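Local atomic coordinates of alpha-L-rhamnosidase (Streptomyces avermitilis, PDB entry 3W5M), a protein that hydrolyses terminal non-reducing alpha-L-rhamnose residues from alpha-L-rhamnosides, including citrus flavonoids and gum arabic, and binds L-rhamnose through a calcium-dependent carbohydrate-binding module. Residues N219-S227 against D266-D274. Numbering follows the deposited sequence.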
ATOM      1  N   ASN A 219     -49.863 -15.149   6.638  1.00 30.15           N
ATOM      2  CA  ASN A 219     -49.903 -13.705   6.369  1.00 28.74           C
ATOM      3  C   ASN A 219     -48.854 -12.920   7.160  1.00 28.31           C
ATOM      4  O   ASN A 219     -48.735 -13.077   8.375  1.00 27.49           O
ATOM      5  CB  ASN A 219     -51.291 -13.136   6.688  1.00 32.32           C
ATOM      6  CG  ASN A 219     -52.379 -13.620   5.738  1.00 34.49           C
ATOM      7  OD1 ASN A 219     -53.526 -13.776   6.151  1.00 37.44           O
ATOM      8  ND2 ASN A 219     -52.046 -13.810   4.462  1.00 35.30           N
ATOM      9  N   ASN A 220     -48.108 -12.061   6.468  1.00 25.88           N
ATOM     10  CA  ASN A 220     -47.099 -11.191   7.075  1.00 25.03           C
ATOM     11  C   ASN A 220     -47.435  -9.816   6.508  1.00 24.06           C
ATOM     12  O   ASN A 220     -47.733  -9.725   5.310  1.00 22.71           O
ATOM     13  CB  ASN A 220     -45.687 -11.512   6.575  1.00 24.84           C
ATOM     14  CG  ASN A 220     -45.141 -12.844   7.057  1.00 24.96           C
ATOM     15  OD1 ASN A 220     -44.080 -12.880   7.681  1.00 26.04           O
ATOM     16  ND2 ASN A 220     -45.820 -13.942   6.731  1.00 25.04           N
ATOM     17  N   THR A 221     -47.352  -8.777   7.332  1.00 22.74           N
ATOM     18  CA  THR A 221     -47.634  -7.415   6.893  1.00 23.88           C
ATOM     19  C   THR A 221     -46.330  -6.653   6.728  1.00 23.10           C
ATOM     20  O   THR A 221     -45.538  -6.543   7.658  1.00 24.80           O
ATOM     21  CB  THR A 221     -48.551  -6.724   7.895  1.00 25.40           C
ATOM     22  OG1 THR A 221     -49.776  -7.472   7.993  1.00 27.43           O
ATOM     23  CG2 THR A 221     -48.858  -5.285   7.459  1.00 24.29           C
ATOM     24  N   LEU A 222     -46.086  -6.156   5.519  1.00 22.07           N
ATOM     25  CA  LEU A 222     -44.904  -5.350   5.231  1.00 22.14           C
ATOM     26  C   LEU A 222     -45.412  -3.927   5.163  1.00 21.62           C
ATOM     27  O   LEU A 222     -46.525  -3.682   4.670  1.00 21.58           O
ATOM     28  CB  LEU A 222     -44.291  -5.758   3.873  1.00 23.10           C
ATOM     29  CG  LEU A 222     -44.196  -7.284   3.665  1.00 24.46           C
ATOM     30  CD1 LEU A 222     -43.746  -7.631   2.265  1.00 25.03           C
ATOM     31  CD2 LEU A 222     -43.228  -7.872   4.693  1.00 24.23           C
ATOM     32  N   ALA A 223     -44.620  -2.998   5.681  1.00 22.03           N
ATOM     33  CA  ALA A 223     -44.999  -1.593   5.660  1.00 20.89           C
ATOM     34  C   ALA A 223     -43.782  -0.749   5.414  1.00 20.27           C
ATOM     35  O   ALA A 223     -42.689  -1.013   5.949  1.00 21.73           O
ATOM     36  CB  ALA A 223     -45.688  -1.207   6.975  1.00 22.42           C
ATOM     37  N   VAL A 224     -43.947   0.306   4.620  1.00 19.10           N
ATOM     38  CA  VAL A 224     -42.786   1.084   4.210  1.00 19.55           C
ATOM     39  C   VAL A 224     -43.234   2.520   4.238  1.00 20.09           C
ATOM     40  O   VAL A 224     -44.305   2.821   3.742  1.00 19.30           O
ATOM     41  CB  VAL A 224     -42.360   0.701   2.764  1.00 20.51           C
ATOM     42  CG1 VAL A 224     -41.355   1.678   2.185  1.00 18.23           C
ATOM     43  CG2 VAL A 224     -41.745  -0.681   2.753  1.00 21.18           C
ATOM     44  N   SER A 225     -42.449   3.385   4.867  1.00 21.14           N
ATOM     45  CA  SER A 225     -42.529   4.843   4.590  1.00 21.50           C
ATOM     46  C   SER A 225     -41.383   5.192   3.643  1.00 22.94           C
ATOM     47  O   SER A 225     -40.325   4.578   3.699  1.00 22.72           O
ATOM     48  CB  SER A 225     -42.457   5.669   5.879  1.00 21.96           C
ATOM     49  OG  SER A 225     -41.203   5.501   6.530  1.00 24.01           O
ATOM     50  N   ALA A 226     -41.608   6.135   2.733  1.00 21.92           N
ATOM     51  CA  ALA A 226     -40.561   6.574   1.830  1.00 22.45           C
ATOM     52  C   ALA A 226     -40.741   8.062   1.640  1.00 23.68           C
ATOM     53  O   ALA A 226     -41.876   8.551   1.586  1.00 22.41           O
ATOM     54  CB  ALA A 226     -40.660   5.848   0.496  1.00 23.39           C
ATOM     55  N   SER A 227     -39.624   8.779   1.522  1.00 24.08           N
ATOM     56  CA  SER A 227     -39.669  10.235   1.403  1.00 25.33           C
ATOM     57  C   SER A 227     -38.892  10.705   0.190  1.00 23.99           C
ATOM     58  O   SER A 227     -37.810  10.186  -0.119  1.00 23.93           O
ATOM     59  CB  SER A 227     -39.130  10.904   2.669  1.00 26.19           C
ATOM     60  OG  SER A 227     -39.917  10.505   3.786  1.00 31.46           O
ATOM     61  N   ASP A 266     -51.501   5.934  14.328  1.00 35.30           N
ATOM     62  CA  ASP A 266     -50.539   4.925  14.716  1.00 39.41           C
ATOM     63  C   ASP A 266     -51.144   3.523  14.771  1.00 34.78           C
ATOM     64  O   ASP A 266     -52.357   3.360  14.948  1.00 35.67           O
ATOM     65  CB  ASP A 266     -49.627   5.284  15.886  1.00 47.80           C
ATOM     66  CG  ASP A 266     -48.180   4.861  15.609  1.00 59.36           C
ATOM     67  OD1 ASP A 266     -47.935   3.646  15.362  1.00 59.50           O
ATOM     68  OD2 ASP A 266     -47.296   5.750  15.578  1.00 64.44           O
ATOM     69  N   GLY A 267     -50.289   2.535  14.516  1.00 29.78           N
ATOM     70  CA  GLY A 267     -50.727   1.175  14.274  1.00 29.83           C
ATOM     71  C   GLY A 267     -50.559   0.832  12.813  1.00 25.53           C
ATOM     72  O   GLY A 267     -50.669  -0.324  12.439  1.00 27.31           O
ATOM     73  N   TRP A 268     -50.267   1.835  11.985  1.00 26.08           N
ATOM     74  CA  TRP A 268     -50.289   1.648  10.518  1.00 24.03           C
ATOM     75  C   TRP A 268     -49.291   0.628  10.021  1.00 25.01           C
ATOM     76  O   TRP A 268     -49.398   0.176   8.870  1.00 25.82           O
ATOM     77  CB  TRP A 268     -50.095   2.978   9.755  1.00 23.07           C
ATOM     78  CG  TRP A 268     -48.685   3.475   9.771  1.00 24.70           C
ATOM     79  CD1 TRP A 268     -48.115   4.260  10.728  1.00 25.66           C
ATOM     80  CD2 TRP A 268     -47.661   3.245   8.776  1.00 25.06           C
ATOM     81  NE1 TRP A 268     -46.815   4.529  10.400  1.00 25.68           N
ATOM     82  CE2 TRP A 268     -46.499   3.901   9.224  1.00 24.29           C
ATOM     83  CE3 TRP A 268     -47.609   2.517   7.575  1.00 24.23           C
ATOM     84  CZ2 TRP A 268     -45.294   3.892   8.504  1.00 26.78           C
ATOM     85  CZ3 TRP A 268     -46.380   2.487   6.855  1.00 25.70           C
ATOM     86  CH2 TRP A 268     -45.255   3.179   7.326  1.00 23.94           C
ATOM     87  N   ARG A 269     -48.295   0.287  10.847  1.00 24.06           N
ATOM     88  CA  ARG A 269     -47.348  -0.769  10.469  1.00 23.75           C
ATOM     89  C   ARG A 269     -47.843  -2.161  10.890  1.00 25.45           C
ATOM     90  O   ARG A 269     -47.261  -3.164  10.498  1.00 26.70           O
ATOM     91  CB  ARG A 269     -45.946  -0.500  11.010  1.00 23.84           C
ATOM     92  CG  ARG A 269     -45.319   0.815  10.524  1.00 24.85           C
ATOM     93  CD  ARG A 269     -43.873   0.949  10.963  1.00 26.00           C
ATOM     94  NE  ARG A 269     -43.182   2.056  10.288  1.00 28.00           N
ATOM     95  CZ  ARG A 269     -42.435   1.945   9.169  1.00 30.67           C
ATOM     96  NH1 ARG A 269     -42.272   0.785   8.553  1.00 26.51           N
ATOM     97  NH2 ARG A 269     -41.852   3.018   8.645  1.00 31.47           N
ATOM     98  N   GLU A 270     -48.923  -2.214  11.668  1.00 27.10           N
ATOM     99  CA  GLU A 270     -49.356  -3.503  12.266  1.00 29.77           C
ATOM    100  C   GLU A 270     -50.253  -4.318  11.361  1.00 28.74           C
ATOM    101  O   GLU A 270     -50.961  -3.754  10.505  1.00 28.28           O
ATOM    102  CB  GLU A 270     -50.095  -3.301  13.601  1.00 32.52           C
ATOM    103  CG  GLU A 270     -49.416  -2.396  14.604  1.00 37.50           C
ATOM    104  CD  GLU A 270     -48.169  -2.992  15.224  1.00 42.25           C
ATOM    105  OE1 GLU A 270     -47.914  -4.199  15.044  1.00 48.94           O
ATOM    106  OE2 GLU A 270     -47.435  -2.237  15.890  1.00 44.21           O
ATOM    107  N   PRO A 271     -50.270  -5.649  11.565  1.00 29.58           N
ATOM    108  CA  PRO A 271     -51.127  -6.494  10.752  1.00 30.62           C
ATOM    109  C   PRO A 271     -52.590  -6.057  10.634  1.00 33.34           C
ATOM    110  O   PRO A 271     -53.130  -6.092   9.523  1.00 35.90           O
ATOM    111  CB  PRO A 271     -51.012  -7.859  11.431  1.00 30.34           C
ATOM    112  CG  PRO A 271     -49.612  -7.871  11.944  1.00 30.84           C
ATOM    113  CD  PRO A 271     -49.323  -6.452  12.376  1.00 29.92           C
ATOM    114  N   ASP A 272     -53.225  -5.648  11.735  1.00 31.06           N
ATOM    115  CA  ASP A 272     -54.690  -5.481  11.709  1.00 36.83           C
ATOM    116  C   ASP A 272     -55.205  -4.065  11.429  1.00 35.41           C
ATOM    117  O   ASP A 272     -56.393  -3.770  11.609  1.00 41.78           O
ATOM    118  CB  ASP A 272     -55.332  -6.073  12.976  1.00 38.98           C
ATOM    119  CG  ASP A 272     -55.402  -7.601  12.937  1.00 45.25           C
ATOM    120  OD1 ASP A 272     -55.325  -8.175  11.824  1.00 44.86           O
ATOM    121  OD2 ASP A 272     -55.546  -8.226  14.022  1.00 47.06           O
ATOM    122  N   PHE A 273     -54.314  -3.212  10.943  1.00 32.09           N
ATOM    123  CA  PHE A 273     -54.630  -1.828  10.614  1.00 30.81           C
ATOM    124  C   PHE A 273     -55.547  -1.790   9.398  1.00 29.95           C
ATOM    125  O   PHE A 273     -55.377  -2.594   8.473  1.00 28.56           O
ATOM    126  CB  PHE A 273     -53.327  -1.099  10.301  1.00 29.00           C
ATOM    127  CG  PHE A 273     -53.518   0.328   9.920  1.00 29.78           C
ATOM    128  CD1 PHE A 273     -53.650   1.304  10.889  1.00 29.13           C
ATOM    129  CD2 PHE A 273     -53.596   0.687   8.576  1.00 28.36           C
ATOM    130  CE1 PHE A 273     -53.840   2.633  10.533  1.00 29.72           C
ATOM    131  CE2 PHE A 273     -53.783   2.006   8.208  1.00 29.00           C
ATOM    132  CZ  PHE A 273     -53.909   2.978   9.188  1.00 30.80           C
ATOM    133  N   ASP A 274     -56.504  -0.862   9.363  1.00 26.29           N
ATOM    134  CA  ASP A 274     -57.406  -0.846   8.222  1.00 27.16           C
ATOM    135  C   ASP A 274     -56.887   0.038   7.075  1.00 25.52           C
ATOM    136  O   ASP A 274     -56.880   1.247   7.189  1.00 25.53           O
ATOM    137  CB  ASP A 274     -58.809  -0.394   8.601  1.00 29.17           C
ATOM    138  CG  ASP A 274     -59.716  -0.264   7.368  1.00 33.12           C
ATOM    139  OD1 ASP A 274     -59.572  -1.082   6.426  1.00 36.01           O
ATOM    140  OD2 ASP A 274     -60.538   0.664   7.329  1.00 34.24           O
TER
HETATM  141  O   HOH W   1     -44.928  -4.098   9.303  1.00 23.16           O
HETATM  142  O   HOH W   2     -41.771   6.130   8.945  1.00 40.88           O
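W268 and R269 pack their side chains against A223 and S225 on the outer surface of a beta-sandwich, the carbohydrate-binding module CBM67. Strand 218-227 is the middle of a five-stranded antiparallel sheet: L222 and V224 point inward to L240 and W236 of strand 235-244, in the other sheet, while T221 and A223 point out to the loop that follows strand 258-260. Two type I turns, G267 to E270 and E270 to F273, shape that loop.

The two large side chains pack against each other as well as against the strand. R269 CG sits over the centre of the W268 ring, 3.5 Å above its plane, and the guanidinium extends beyond it with W268 CZ2 over one face, offset toward the rim. The indole presents its benzo rim to the strand: CH2 comes edge-on to S225 N at 3.7 Å, and CZ3 lies 3.8 Å from A223 CB. W158, on the neighbouring strand, makes an edge-to-face contact with the same indole.

R269 reaches this position with its chain extended from CG to NE (chi2 -173°, chi3 168°), running past the small A223 methyl with CG 4.1 Å from A223 CB. Its polar end is fixed mainly by strand 181-186, where NH1 bonds S185 OG and NH2 bonds A183 O. Water 2, in the guanidinium plane, also bridges NH2 to S225 OG.

Toward the start of the strand, T221 and P271 cross obliquely, OG1 3.2 Å from P271 CA; that hydroxyl is hydrogen-bonded to T162 OG1. R160 NH1 ties down the loop backbone through W268 O and E270 O. The backbones of strand and loop are joined by water 1, which donates to T221 O at 3.0 Å and to R269 O at 2.8 Å.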